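Local coordinates for thymocyte nuclear protein 1 (Leishmania major, PDB 2AR1) that is of unknown function but carries an EVE domain of the PUA clan and so probably binds nucleic acid, perhaps recognising modified DNA bases, at residues I19-L24 with G62-F67; D34-Q39 with V115-V120; P75-L80 with A121-V126; R136-M141 with A156-Y161. One frame throughout, in Å; residues are numbered along the deposited sequence.

Contact 1: I19-L24 with G62-F67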
loop_
_atom_site.group_PDB
_atom_site.type_symbol
_atom_site.label_atom_id
_atom_site.label_comp_id
_atom_site.label_asym_id
_atom_site.label_seq_id
_atom_site.Cartn_x
_atom_site.Cartn_y
_atom_site.Cartn_z
ATOM N N ILE A 19 -10.728 3.295 12.641
ATOM C CA ILE A 19 -10.182 3.193 11.308
ATOM C C ILE A 19 -8.715 3.614 11.406
ATOM O O ILE A 19 -8.408 4.596 12.024
ATOM C CB ILE A 19 -10.951 4.183 10.328
ATOM C CG1 ILE A 19 -12.450 3.823 10.135
ATOM C CG2 ILE A 19 -10.288 4.299 8.970
ATOM C CD1 ILE A 19 -12.627 2.537 9.547
ATOM N N HIS A 20 -7.826 2.822 10.821
ATOM C CA HIS A 20 -6.392 3.124 10.734
ATOM C C HIS A 20 -5.936 3.356 9.299
ATOM O O HIS A 20 -6.697 3.138 8.338
ATOM C CB HIS A 20 -5.603 2.054 11.439
ATOM C CG HIS A 20 -5.999 1.916 12.868
ATOM N ND1 HIS A 20 -5.966 2.972 13.754
ATOM C CD2 HIS A 20 -6.605 0.895 13.518
ATOM C CE1 HIS A 20 -6.462 2.574 14.924
ATOM N NE2 HIS A 20 -6.868 1.322 14.802
ATOM N N TYR A 21 -4.714 3.816 9.135
ATOM C CA TYR A 21 -4.279 4.352 7.853
ATOM C C TYR A 21 -2.970 3.742 7.510
ATOM O O TYR A 21 -2.106 3.559 8.420
ATOM C CB TYR A 21 -4.108 5.909 7.889
ATOM C CG TYR A 21 -5.326 6.553 8.592
ATOM C CD1 TYR A 21 -5.345 6.741 9.950
ATOM C CD2 TYR A 21 -6.429 7.061 7.860
ATOM C CE1 TYR A 21 -6.400 7.321 10.634
ATOM C CE2 TYR A 21 -7.446 7.635 8.522
ATOM C CZ TYR A 21 -7.488 7.760 9.900
ATOM O OH TYR A 21 -8.603 8.323 10.543
ATOM N N TRP A 22 -2.750 3.508 6.222
ATOM C CA TRP A 22 -1.509 2.850 5.723
ATOM C C TRP A 22 -1.107 3.353 4.367
ATOM O O TRP A 22 -1.934 3.911 3.628
ATOM C CB TRP A 22 -1.750 1.345 5.580
ATOM C CG TRP A 22 -2.345 0.712 6.832
ATOM C CD1 TRP A 22 -3.666 0.582 7.126
ATOM C CD2 TRP A 22 -1.630 0.128 7.953
ATOM N NE1 TRP A 22 -3.824 -0.061 8.348
ATOM C CE2 TRP A 22 -2.587 -0.346 8.859
ATOM C CE3 TRP A 22 -0.267 -0.052 8.238
ATOM C CZ2 TRP A 22 -2.240 -0.953 10.038
ATOM C CZ3 TRP A 22 0.070 -0.649 9.377
ATOM C CH2 TRP A 22 -0.908 -1.117 10.285
ATOM N N LEU A 23 0.149 3.066 4.058
ATOM C CA LEU A 23 0.617 3.299 2.714
ATOM C C LEU A 23 1.128 1.974 2.129
ATOM O O LEU A 23 1.998 1.296 2.746
ATOM C CB LEU A 23 1.715 4.386 2.748
ATOM C CG LEU A 23 2.389 4.818 1.473
ATOM C CD1 LEU A 23 2.927 6.242 1.506
ATOM C CD2 LEU A 23 3.479 3.877 0.952
ATOM N N LEU A 24 0.742 1.688 0.906
ATOM C CA LEU A 24 1.153 0.485 0.218
ATOM C C LEU A 24 1.894 0.915 -1.040
ATOM O O LEU A 24 1.350 1.668 -1.879
ATOM C CB LEU A 24 -0.077 -0.375 -0.114
ATOM C CG LEU A 24 -0.508 -1.286 1.041
ATOM C CD1 LEU A 24 -0.657 -0.505 2.321
ATOM C CD2 LEU A 24 -1.824 -1.961 0.678
ATOM N N GLY A 62 -11.806 -1.961 6.523
ATOM C CA GLY A 62 -12.173 -0.551 6.583
ATOM C C GLY A 62 -11.004 0.398 6.718
ATOM O O GLY A 62 -11.122 1.621 6.505
ATOM N N ASP A 63 -9.844 -0.118 7.122
ATOM C CA ASP A 63 -8.659 0.733 7.079
ATOM C C ASP A 63 -8.327 1.422 5.708
ATOM O O ASP A 63 -8.527 0.861 4.597
ATOM C CB ASP A 63 -7.433 -0.075 7.538
ATOM C CG ASP A 63 -7.346 -0.277 9.029
ATOM O OD1 ASP A 63 -8.223 0.158 9.836
ATOM O OD2 ASP A 63 -6.415 -1.027 9.424
ATOM N N LYS A 64 -7.830 2.636 5.835
ATOM C CA LYS A 64 -7.656 3.498 4.636
ATOM C C LYS A 64 -6.264 3.262 4.137
ATOM O O LYS A 64 -5.339 3.070 4.928
ATOM C CB LYS A 64 -7.938 4.960 5.001
ATOM C CG LYS A 64 -9.321 5.313 5.411
ATOM C CD LYS A 64 -10.302 4.888 4.347
ATOM C CE LYS A 64 -11.503 5.785 4.146
ATOM N NZ LYS A 64 -11.927 5.647 2.709
ATOM N N VAL A 65 -6.053 3.375 2.821
ATOM C CA VAL A 65 -4.792 3.074 2.191
ATOM C C VAL A 65 -4.419 4.138 1.147
ATOM O O VAL A 65 -5.222 4.409 0.244
ATOM C CB VAL A 65 -4.894 1.713 1.482
ATOM C CG1 VAL A 65 -3.720 1.509 0.583
ATOM C CG2 VAL A 65 -4.939 0.617 2.444
ATOM N N LEU A 66 -3.237 4.718 1.282
ATOM C CA LEU A 66 -2.529 5.543 0.216
ATOM C C LEU A 66 -1.904 4.576 -0.730
ATOM O O LEU A 66 -1.075 3.757 -0.348
ATOM C CB LEU A 66 -1.520 6.491 0.822
ATOM C CG LEU A 66 -2.067 7.441 1.865
ATOM C CD1 LEU A 66 -1.003 8.172 2.640
ATOM C CD2 LEU A 66 -3.075 8.378 1.261
ATOM N N PHE A 67 -2.286 4.708 -2.022
ATOM C CA PHE A 67 -1.726 3.874 -3.061
ATOM C C PHE A 67 -0.484 4.642 -3.600
ATOM O O PHE A 67 -0.623 5.675 -4.250
ATOM C CB PHE A 67 -2.740 3.651 -4.164
ATOM C CG PHE A 67 -2.399 2.508 -5.070
ATOM C CD1 PHE A 67 -1.420 2.594 -5.990
ATOM C CD2 PHE A 67 -3.148 1.326 -4.995
ATOM C CE1 PHE A 67 -1.096 1.498 -6.826
ATOM C CE2 PHE A 67 -2.893 0.228 -5.870
ATOM C CZ PHE A 67 -1.848 0.303 -6.759
#
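His20 and Trp22 both bond to Asp63 where two parallel strands, 21-24 and 64-67, come together within the mixed sheet of this PUA-like EVE fold. Each carboxylate oxygen has its own donor: the backbone His20 N binds Asp63 OD1 at 2.9 Å, and the indole Trp22 NE1 binds Asp63 OD2 at 3.0 Å. The second bond is almost straight (169°) and lies in the plane of the indole, yet both donors meet the carboxylate from above its own plane. With its CG anti to the carbonyl carbon (chi1 -51°), Trp22 turns the nitrogen edge of its ring back toward Asp63. These two bonds, one from a backbone N just before the strand and one from the indole, help fix the rotation of the acid, and Ser60 N adds another at OD2.

Beyond this start the pairing is regular parallel sheet. Lys64 N reaches His20 O at 2.8 Å, Trp22 N reaches Lys64 O through a more bent bond (136°), Leu66 N bonds to Trp22 O at 2.8 Å, and Leu24 N closes the series on Leu66 O at 3.0 Å. Tyr21, Leu23, Lys64 and Leu66 share one face, where helix 156-169 packs on Tyr21, Lys64 and Leu66. On the other face Leu24 and Val65 cross at about a right angle, with Leu24 CD2 4.0 Å from Val65 CG1.

Contact 2: D34-Q39 with V115-V120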
loop_
_atom_site.group_PDB
_atom_site.type_symbol
_atom_site.label_atom_id
_atom_site.label_comp_id
_atom_site.label_asym_id
_atom_site.label_seq_id
_atom_site.Cartn_x
_atom_site.Cartn_y
_atom_site.Cartn_z
ATOM N N ASP A 34 -4.555 2.221 -11.636
ATOM C CA ASP A 34 -5.544 1.953 -12.705
ATOM C C ASP A 34 -5.877 0.465 -12.838
ATOM O O ASP A 34 -6.969 0.107 -13.247
ATOM C CB ASP A 34 -4.961 2.506 -13.987
ATOM C CG ASP A 34 -4.806 4.005 -13.936
ATOM O OD1 ASP A 34 -5.710 4.662 -13.335
ATOM O OD2 ASP A 34 -3.822 4.558 -14.516
ATOM N N ASP A 35 -4.891 -0.389 -12.533
ATOM C CA ASP A 35 -5.114 -1.843 -12.412
ATOM C C ASP A 35 -6.086 -2.132 -11.270
ATOM O O ASP A 35 -6.962 -2.968 -11.428
ATOM C CB ASP A 35 -3.776 -2.599 -12.182
ATOM C CG ASP A 35 -2.906 -2.531 -13.393
ATOM O OD1 ASP A 35 -3.424 -2.806 -14.519
ATOM O OD2 ASP A 35 -1.767 -2.078 -13.255
ATOM N N LEU A 36 -5.873 -1.504 -10.097
ATOM C CA LEU A 36 -6.847 -1.709 -8.982
ATOM C C LEU A 36 -8.248 -1.248 -9.347
ATOM O O LEU A 36 -9.252 -1.936 -9.104
ATOM C CB LEU A 36 -6.354 -1.003 -7.710
ATOM C CG LEU A 36 -7.226 -1.130 -6.474
ATOM C CD1 LEU A 36 -7.491 -2.622 -6.202
ATOM C CD2 LEU A 36 -6.537 -0.453 -5.264
ATOM N N ALA A 37 -8.289 -0.060 -9.970
ATOM C CA ALA A 37 -9.540 0.526 -10.445
ATOM C C ALA A 37 -10.248 -0.448 -11.359
ATOM O O ALA A 37 -11.459 -0.667 -11.219
ATOM C CB ALA A 37 -9.273 1.897 -11.135
ATOM N N LYS A 38 -9.497 -1.050 -12.275
ATOM C CA LYS A 38 -10.101 -1.951 -13.275
ATOM C C LYS A 38 -10.604 -3.216 -12.598
ATOM O O LYS A 38 -11.720 -3.652 -12.896
ATOM C CB LYS A 38 -9.094 -2.303 -14.355
ATOM C CG LYS A 38 -9.621 -2.600 -15.686
ATOM C CD LYS A 38 -8.438 -2.739 -16.628
ATOM C CE LYS A 38 -8.667 -3.765 -17.690
ATOM N NZ LYS A 38 -7.765 -3.452 -18.853
ATOM N N GLN A 39 -9.804 -3.765 -11.670
ATOM C CA GLN A 39 -10.153 -4.981 -10.906
ATOM C C GLN A 39 -11.207 -4.747 -9.800
ATOM O O GLN A 39 -11.884 -5.682 -9.402
ATOM C CB GLN A 39 -8.913 -5.636 -10.313
ATOM C CG GLN A 39 -7.852 -6.066 -11.331
ATOM C CD GLN A 39 -6.680 -6.752 -10.678
ATOM O OE1 GLN A 39 -6.726 -7.101 -9.481
ATOM N NE2 GLN A 39 -5.611 -6.960 -11.450
ATOM N N VAL A 115 -3.666 -9.006 2.613
ATOM C CA VAL A 115 -5.039 -8.500 2.640
ATOM C C VAL A 115 -5.589 -8.327 1.239
ATOM O O VAL A 115 -4.865 -8.496 0.252
ATOM C CB VAL A 115 -5.177 -7.181 3.415
ATOM C CG1 VAL A 115 -4.654 -7.349 4.868
ATOM C CG2 VAL A 115 -4.344 -6.070 2.771
ATOM N N ASP A 116 -6.914 -8.151 1.185
ATOM C CA ASP A 116 -7.599 -7.645 -0.053
ATOM C C ASP A 116 -7.883 -6.188 0.120
ATOM O O ASP A 116 -8.229 -5.744 1.188
ATOM C CB ASP A 116 -8.914 -8.357 -0.304
ATOM C CG ASP A 116 -8.750 -9.783 -0.843
ATOM O OD1 ASP A 116 -7.587 -10.224 -1.096
ATOM O OD2 ASP A 116 -9.806 -10.441 -1.021
ATOM N N VAL A 117 -7.756 -5.423 -0.985
ATOM C CA VAL A 117 -8.077 -3.993 -0.928
ATOM C C VAL A 117 -9.040 -3.682 -2.038
ATOM O O VAL A 117 -9.140 -4.429 -3.003
ATOM C CB VAL A 117 -6.891 -3.060 -1.041
ATOM C CG1 VAL A 117 -5.918 -3.228 0.106
ATOM C CG2 VAL A 117 -6.139 -3.217 -2.354
ATOM N N LYS A 118 -9.757 -2.591 -1.843
ATOM C CA LYS A 118 -10.709 -2.102 -2.831
ATOM C C LYS A 118 -10.256 -0.734 -3.318
ATOM O O LYS A 118 -9.634 0.033 -2.583
ATOM C CB LYS A 118 -12.168 -2.077 -2.320
ATOM C CG LYS A 118 -12.567 -0.884 -1.483
ATOM C CD LYS A 118 -14.101 -0.811 -1.413
ATOM C CE LYS A 118 -14.564 -0.240 -0.101
ATOM N NZ LYS A 118 -16.060 0.088 -0.182
ATOM N N PHE A 119 -10.463 -0.457 -4.603
ATOM C CA PHE A 119 -10.245 0.830 -5.152
ATOM C C PHE A 119 -11.143 1.857 -4.490
ATOM O O PHE A 119 -12.342 1.585 -4.333
ATOM C CB PHE A 119 -10.720 0.817 -6.631
ATOM C CG PHE A 119 -10.630 2.157 -7.267
ATOM C CD1 PHE A 119 -9.397 2.687 -7.656
ATOM C CD2 PHE A 119 -11.785 2.890 -7.489
ATOM C CE1 PHE A 119 -9.338 3.947 -8.229
ATOM C CE2 PHE A 119 -11.716 4.160 -8.043
ATOM C CZ PHE A 119 -10.541 4.654 -8.438
ATOM N N VAL A 120 -10.629 3.054 -4.250
ATOM C CA VAL A 120 -11.457 4.153 -3.693
ATOM C C VAL A 120 -11.392 5.405 -4.577
ATOM O O VAL A 120 -12.427 5.988 -4.880
ATOM C CB VAL A 120 -11.010 4.509 -2.246
ATOM C CG1 VAL A 120 -11.711 5.730 -1.762
ATOM C CG2 VAL A 120 -11.289 3.333 -1.292
#
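Leu36 and Ala37 of a helix lie on Val117 and Phe119 of a strand, and the packing between them is apolar throughout. The two segments run at 96° to each other, with axes 7.3 Å apart at closest approach. Earlier in the helix, Asp34 turns to a more distant part of the same strand: its OD1 forms a salt bridge with Arg122 NE.

Leu36 comes next and points down onto the sheet. Its CG is anti to the backbone N (chi1 -179°), which sends the branched end over the strand backbone, with Leu36 CG 3.8 Å from Phe119 N. Both methyls lie over the backbone between Val117 and Phe119 and reach the same valine methyl, Leu36 CD2 meeting Val117 CG2 at 4.0 Å; Leu36 CD1 also rests 4.0 Å from Val117 O. Phe31 and Ala81 touch this buried side chain as well.

Ala37 is the nearest helix residue to Phe119 by backbone position, and its methyl covers one face of the ring. Ala37 CB stands 3.8 Å from the centroid of the Phe119 ring, 26° off the normal, in a CH-pi contact displaced toward the rim; Ala37 CB is 3.6 Å from both Phe119 CE1 and Phe119 CD1. The backbone comes slightly nearer still, with Ala37 CA 3.5 Å from Phe119 CD1.

The chain then enters strand 41-43, whose Ser42 bonds to Val117. A helix laid across a sheet and followed directly by an edge strand of that sheet is thus the local topology in this EVE domain.

Contact 3: P75-L80 with A121-V126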
loop_
_atom_site.group_PDB
_atom_site.type_symbol
_atom_site.label_atom_id
_atom_site.label_comp_id
_atom_site.label_asym_id
_atom_site.label_seq_id
_atom_site.Cartn_x
_atom_site.Cartn_y
_atom_site.Cartn_z
ATOM N N PRO A 75 7.366 9.047 -8.842
ATOM C CA PRO A 75 6.914 8.359 -7.648
ATOM C C PRO A 75 6.027 9.292 -6.853
ATOM O O PRO A 75 6.259 10.471 -6.801
ATOM C CB PRO A 75 8.214 8.055 -6.861
ATOM C CG PRO A 75 9.153 8.997 -7.343
ATOM C CD PRO A 75 8.809 9.312 -8.801
ATOM N N GLY A 76 5.066 8.725 -6.157
ATOM C CA GLY A 76 4.289 9.464 -5.215
ATOM C C GLY A 76 2.961 8.746 -4.999
ATOM O O GLY A 76 2.771 7.591 -5.443
ATOM N N VAL A 77 2.052 9.413 -4.299
ATOM C CA VAL A 77 0.683 8.887 -4.047
ATOM C C VAL A 77 -0.245 9.077 -5.274
ATOM O O VAL A 77 -0.468 10.247 -5.732
ATOM C CB VAL A 77 0.042 9.471 -2.795
ATOM C CG1 VAL A 77 -1.300 8.885 -2.490
ATOM C CG2 VAL A 77 0.981 9.159 -1.553
ATOM N N ALA A 78 -0.681 7.948 -5.774
ATOM C CA ALA A 78 -1.547 7.883 -7.006
ATOM C C ALA A 78 -3.067 7.829 -6.792
ATOM O O ALA A 78 -3.869 8.098 -7.691
ATOM C CB ALA A 78 -1.165 6.651 -7.723
ATOM N N GLY A 79 -3.441 7.521 -5.593
ATOM C CA GLY A 79 -4.880 7.287 -5.253
ATOM C C GLY A 79 -5.055 6.676 -3.916
ATOM O O GLY A 79 -4.164 6.652 -3.090
ATOM N N LEU A 80 -6.212 6.135 -3.733
ATOM C CA LEU A 80 -6.685 5.665 -2.466
ATOM C C LEU A 80 -7.335 4.294 -2.629
ATOM O O LEU A 80 -7.999 3.995 -3.633
ATOM C CB LEU A 80 -7.744 6.644 -1.893
ATOM C CG LEU A 80 -7.302 8.086 -1.611
ATOM C CD1 LEU A 80 -8.397 8.802 -0.938
ATOM C CD2 LEU A 80 -6.085 8.050 -0.648
ATOM N N ALA A 121 -10.162 5.780 -4.944
ATOM C CA ALA A 121 -9.931 6.991 -5.761
ATOM C C ALA A 121 -8.652 6.934 -6.602
ATOM O O ALA A 121 -7.669 6.352 -6.201
ATOM C CB ALA A 121 -9.926 8.184 -4.924
ATOM N N ARG A 122 -8.750 7.540 -7.807
ATOM C CA ARG A 122 -7.673 7.632 -8.741
ATOM C C ARG A 122 -7.434 9.134 -8.879
ATOM O O ARG A 122 -8.332 9.857 -9.326
ATOM C CB ARG A 122 -8.046 7.002 -10.084
ATOM C CG ARG A 122 -6.883 6.703 -11.066
ATOM C CD ARG A 122 -6.117 7.871 -11.579
ATOM N NE ARG A 122 -5.321 7.386 -12.687
ATOM C CZ ARG A 122 -4.480 8.134 -13.382
ATOM N NH1 ARG A 122 -4.329 9.403 -13.064
ATOM N NH2 ARG A 122 -3.819 7.635 -14.409
ATOM N N TRP A 123 -6.284 9.630 -8.468
ATOM C CA TRP A 123 -6.098 11.038 -8.435
ATOM C C TRP A 123 -5.650 11.486 -9.842
ATOM O O TRP A 123 -4.913 10.750 -10.549
ATOM C CB TRP A 123 -5.088 11.450 -7.387
ATOM C CG TRP A 123 -5.582 11.270 -6.020
ATOM C CD1 TRP A 123 -6.886 10.958 -5.647
ATOM C CD2 TRP A 123 -4.815 11.403 -4.789
ATOM N NE1 TRP A 123 -6.943 10.874 -4.254
ATOM C CE2 TRP A 123 -5.707 11.171 -3.724
ATOM C CE3 TRP A 123 -3.464 11.752 -4.497
ATOM C CZ2 TRP A 123 -5.287 11.272 -2.365
ATOM C CZ3 TRP A 123 -3.042 11.799 -3.124
ATOM C CH2 TRP A 123 -3.976 11.578 -2.108
ATOM N N ASP A 124 -6.005 12.696 -10.251
ATOM C CA ASP A 124 -5.727 13.140 -11.635
ATOM C C ASP A 124 -4.235 13.129 -12.019
ATOM O O ASP A 124 -3.859 12.835 -13.159
ATOM C CB ASP A 124 -6.293 14.537 -11.892
ATOM C CG ASP A 124 -7.811 14.664 -11.802
ATOM O OD1 ASP A 124 -8.573 13.718 -11.475
ATOM O OD2 ASP A 124 -8.193 15.839 -11.985
ATOM N N THR A 125 -3.383 13.501 -11.063
ATOM C CA THR A 125 -1.951 13.431 -11.248
ATOM C C THR A 125 -1.430 12.936 -9.920
ATOM O O THR A 125 -2.108 13.068 -8.864
ATOM C CB THR A 125 -1.323 14.764 -11.591
ATOM O OG1 THR A 125 -1.557 15.694 -10.530
ATOM C CG2 THR A 125 -1.936 15.289 -12.870
ATOM N N VAL A 126 -0.322 12.248 -9.999
ATOM C CA VAL A 126 0.315 11.713 -8.805
ATOM C C VAL A 126 0.727 12.886 -7.928
ATOM O O VAL A 126 1.145 13.942 -8.383
ATOM C CB VAL A 126 1.536 10.873 -9.167
ATOM C CG1 VAL A 126 2.272 10.385 -7.919
ATOM C CG2 VAL A 126 1.194 9.653 -9.945
HETATM O O HOH W 1 -2.642 9.019 -10.049
#
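Trp123 lies against Val77, Gly79 and Leu80, and here the packing of the two antiparallel segments is tight. Gly79 CA sits over the five-membered ring of Trp123, 4.0 Å from its centroid and only 4° off the normal, a CH-pi contact of backbone with indole. On the same side of the indole as Gly79, Val77 CG1 approaches Trp123 CZ3 at 3.5 Å, and Leu80 CD2 approaches Trp123 CZ2 at 3.7 Å. Trp123 carries its CG anti to the carbonyl carbon (chi1 -70°), bringing the ring across the neighbouring strand, where Ile162 and Asn166 of helix 156-169 also touch it. Backbone bonds run beside this packing: Trp123 N donates to Ala78 O at 3.0 Å, and on the other side of Gly79, Leu80 and Ala121 form a hydrogen-bonded pair, with Leu80 N 2.9 Å from Ala121 O. Farther along, Val126 CG1 presses on the backbone of Gly76, 3.4 Å from Gly76 C.

The looser side is the exposed corner at Asp124 and Thr125, together with Arg122. A water sits beside the bond between Trp123 and Ala78, giving hydrogens to Ala78 O at 2.8 Å and to Trp123 O at 2.9 Å. Arg122 NH1 also reaches Trp123 O, so each of these two carbonyls has two donors. The exposed arginine is held at its NE by Asp34.

Regular pairing is thus interrupted by the corner and taken up again between Val77 and Leu127. Two long, irregular antiparallel strands joined in this way, with an aromatic wedged under a helix, form an interior antiparallel pair of the mixed sheet in the PUA-like EVE fold.

Contact 4: R136-M141 with A156-Y161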
loop_
_atom_site.group_PDB
_atom_site.type_symbol
_atom_site.label_atom_id
_atom_site.label_comp_id
_atom_site.label_asym_id
_atom_site.label_seq_id
_atom_site.Cartn_x
_atom_site.Cartn_y
_atom_site.Cartn_z
ATOM N N ARG A 136 5.952 20.153 6.458
ATOM C CA ARG A 136 6.367 19.887 7.868
ATOM C C ARG A 136 5.526 18.757 8.486
ATOM O O ARG A 136 6.052 17.932 9.285
ATOM C CB ARG A 136 6.101 21.126 8.701
ATOM C CG ARG A 136 6.434 20.982 10.211
ATOM C CD ARG A 136 7.794 20.453 10.341
ATOM N NE ARG A 136 8.260 20.511 11.717
ATOM C CZ ARG A 136 9.549 20.464 12.061
ATOM N NH1 ARG A 136 10.505 20.359 11.130
ATOM N NH2 ARG A 136 9.875 20.515 13.335
ATOM N N GLU A 137 4.243 18.708 8.121
ATOM C CA GLU A 137 3.246 17.796 8.671
ATOM C C GLU A 137 3.577 16.353 8.344
ATOM O O GLU A 137 3.106 15.455 9.002
ATOM C CB GLU A 137 1.891 18.198 8.147
ATOM C CG GLU A 137 1.462 19.509 8.766
ATOM C CD GLU A 137 1.819 20.762 8.001
ATOM O OE1 GLU A 137 2.713 20.708 7.130
ATOM O OE2 GLU A 137 1.244 21.816 8.374
ATOM N N LEU A 138 4.451 16.165 7.341
ATOM C CA LEU A 138 4.747 14.820 6.881
ATOM C C LEU A 138 6.163 14.396 7.270
ATOM O O LEU A 138 6.567 13.303 6.885
ATOM C CB LEU A 138 4.545 14.740 5.373
ATOM C CG LEU A 138 3.162 15.131 4.860
ATOM C CD1 LEU A 138 3.192 14.972 3.317
ATOM C CD2 LEU A 138 2.153 14.371 5.571
ATOM N N GLN A 139 6.932 15.241 7.990
ATOM C CA GLN A 139 8.353 15.028 8.322
ATOM C C GLN A 139 8.657 13.668 8.939
ATOM O O GLN A 139 9.753 13.135 8.760
ATOM C CB GLN A 139 8.861 16.172 9.256
ATOM C CG GLN A 139 10.345 16.382 9.236
ATOM C CD GLN A 139 10.853 16.902 7.901
ATOM O OE1 GLN A 139 10.251 16.689 6.869
ATOM N NE2 GLN A 139 11.966 17.565 7.938
ATOM N N LYS A 140 7.711 13.118 9.690
ATOM C CA LYS A 140 7.903 11.827 10.436
ATOM C C LYS A 140 7.363 10.599 9.716
ATOM O O LYS A 140 7.238 9.552 10.335
ATOM C CB LYS A 140 7.278 11.819 11.897
ATOM C CG LYS A 140 7.402 13.099 12.755
ATOM C CD LYS A 140 6.434 13.073 13.994
ATOM C CE LYS A 140 6.838 12.045 15.012
ATOM N NZ LYS A 140 5.859 11.942 16.175
ATOM N N MET A 141 6.864 10.720 8.486
ATOM C CA MET A 141 6.416 9.513 7.752
ATOM C C MET A 141 7.558 8.474 7.652
ATOM O O MET A 141 8.731 8.734 7.409
ATOM C CB MET A 141 5.858 9.803 6.302
ATOM C CG MET A 141 4.727 10.769 6.182
ATOM S SD MET A 141 4.225 10.885 4.424
ATOM C CE MET A 141 3.221 9.418 4.286
ATOM N N ALA A 156 -2.970 9.477 11.440
ATOM C CA ALA A 156 -4.230 10.135 11.048
ATOM C C ALA A 156 -3.944 11.510 10.444
ATOM O O ALA A 156 -4.619 11.873 9.425
ATOM C CB ALA A 156 -5.190 10.245 12.171
ATOM N N SER A 157 -3.003 12.281 11.010
ATOM C CA SER A 157 -2.702 13.635 10.521
ATOM C C SER A 157 -1.966 13.607 9.192
ATOM O O SER A 157 -2.123 14.525 8.367
ATOM C CB SER A 157 -1.871 14.507 11.486
ATOM O OG SER A 157 -0.785 13.766 11.992
ATOM N N GLU A 158 -1.069 12.620 9.035
ATOM C CA GLU A 158 -0.346 12.421 7.802
ATOM C C GLU A 158 -1.375 12.131 6.656
ATOM O O GLU A 158 -1.271 12.755 5.576
ATOM C CB GLU A 158 0.674 11.304 7.945
ATOM C CG GLU A 158 1.960 11.726 8.589
ATOM C CD GLU A 158 2.770 10.554 9.138
ATOM O OE1 GLU A 158 2.402 9.358 8.898
ATOM O OE2 GLU A 158 3.700 10.865 9.867
ATOM N N TYR A 159 -2.241 11.198 6.858
ATOM C CA TYR A 159 -3.355 10.842 5.945
ATOM C C TYR A 159 -4.100 12.106 5.609
ATOM O O TYR A 159 -4.263 12.427 4.432
ATOM C CB TYR A 159 -4.234 9.804 6.541
ATOM C CG TYR A 159 -5.276 9.355 5.598
ATOM C CD1 TYR A 159 -4.953 8.461 4.558
ATOM C CD2 TYR A 159 -6.558 9.755 5.764
ATOM C CE1 TYR A 159 -5.941 7.957 3.712
ATOM C CE2 TYR A 159 -7.587 9.277 4.914
ATOM C CZ TYR A 159 -7.273 8.367 3.910
ATOM O OH TYR A 159 -8.392 7.999 3.147
ATOM N N ALA A 160 -4.541 12.844 6.615
ATOM C CA ALA A 160 -5.373 14.073 6.447
ATOM C C ALA A 160 -4.614 15.074 5.541
ATOM O O ALA A 160 -5.195 15.660 4.626
ATOM C CB ALA A 160 -5.541 14.698 7.777
ATOM N N TYR A 161 -3.340 15.302 5.861
ATOM C CA TYR A 161 -2.529 16.317 5.146
ATOM C C TYR A 161 -2.361 15.968 3.658
ATOM O O TYR A 161 -2.523 16.822 2.714
ATOM C CB TYR A 161 -1.241 16.531 5.920
ATOM C CG TYR A 161 -0.706 17.895 5.513
ATOM C CD1 TYR A 161 0.061 18.084 4.337
ATOM C CD2 TYR A 161 -1.081 19.050 6.243
ATOM C CE1 TYR A 161 0.513 19.309 3.986
ATOM C CE2 TYR A 161 -0.633 20.303 5.908
ATOM C CZ TYR A 161 0.154 20.477 4.747
ATOM O OH TYR A 161 0.614 21.713 4.236
HETATM O O HOH W 2 4.650 13.368 9.987
HETATM O O HOH W 3 1.152 15.382 10.950
#
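Glu137, in a short 3-10 segment, lies along the ring of Tyr161 on the helix opposite, and every atom of its side chain beyond CA touches that ring. Glu137 CB is over the face, 3.9 Å from the centroid of the Tyr161 ring and 21° off its normal, making a CH-pi contact. Glu137 CG continues above Tyr161 CD2 at 3.6 Å. A bend at chi2 (92°) then keeps the chain flat against the ring: Glu137 CD comes to 3.3 Å from Tyr161 CE2, Glu137 OE2 lies 3.4 Å from the same CE2, and Glu137 OE1 ends 3.5 Å from Tyr161 CZ. The carboxylate and ring are stacked with planes 20° apart.

Next to this, Leu138 CD2 packs on Tyr161 CB, and Met141 CG lies alongside the carboxyl end of Glu158, 3.6 Å from Glu158 CD. Water carries the polar link. One water gives hydrogens to Glu137 O and Glu158 OE2 and accepts one from Lys140 N; a second joins Glu137 O to Ser157 OG. Glu158 OE1 is taken by Ser155 N.

A negative group over an aromatic face is probably neutral to slightly unfavourable electrostatically, so dispersion, CH contacts and bridging waters probably account for the hold.

Contacts 1, 2 and 3 all reach the same mixed sheet, whereas contact 4 joins a loop to the helix that covers it. Contact 3 is the buried one; the others are partly buried, contact 1 nearest the centre of the chain and contact 4 farthest. Strands 64-69 and 76-89 are neighbours, Phe67 bonding by its backbone to Ala78 and Gly79, and contacts 2 and 3 share strand 113-128. Backbone bonds link the strands in contacts 1 and 3, joined by a carboxylate in the first and indole packing in the second. Apolar packing alone serves contact 2, while water, a single bridge in contact 3, carries most of the polar link in contact 4. Tyr159 ties contact 4 to contact 1.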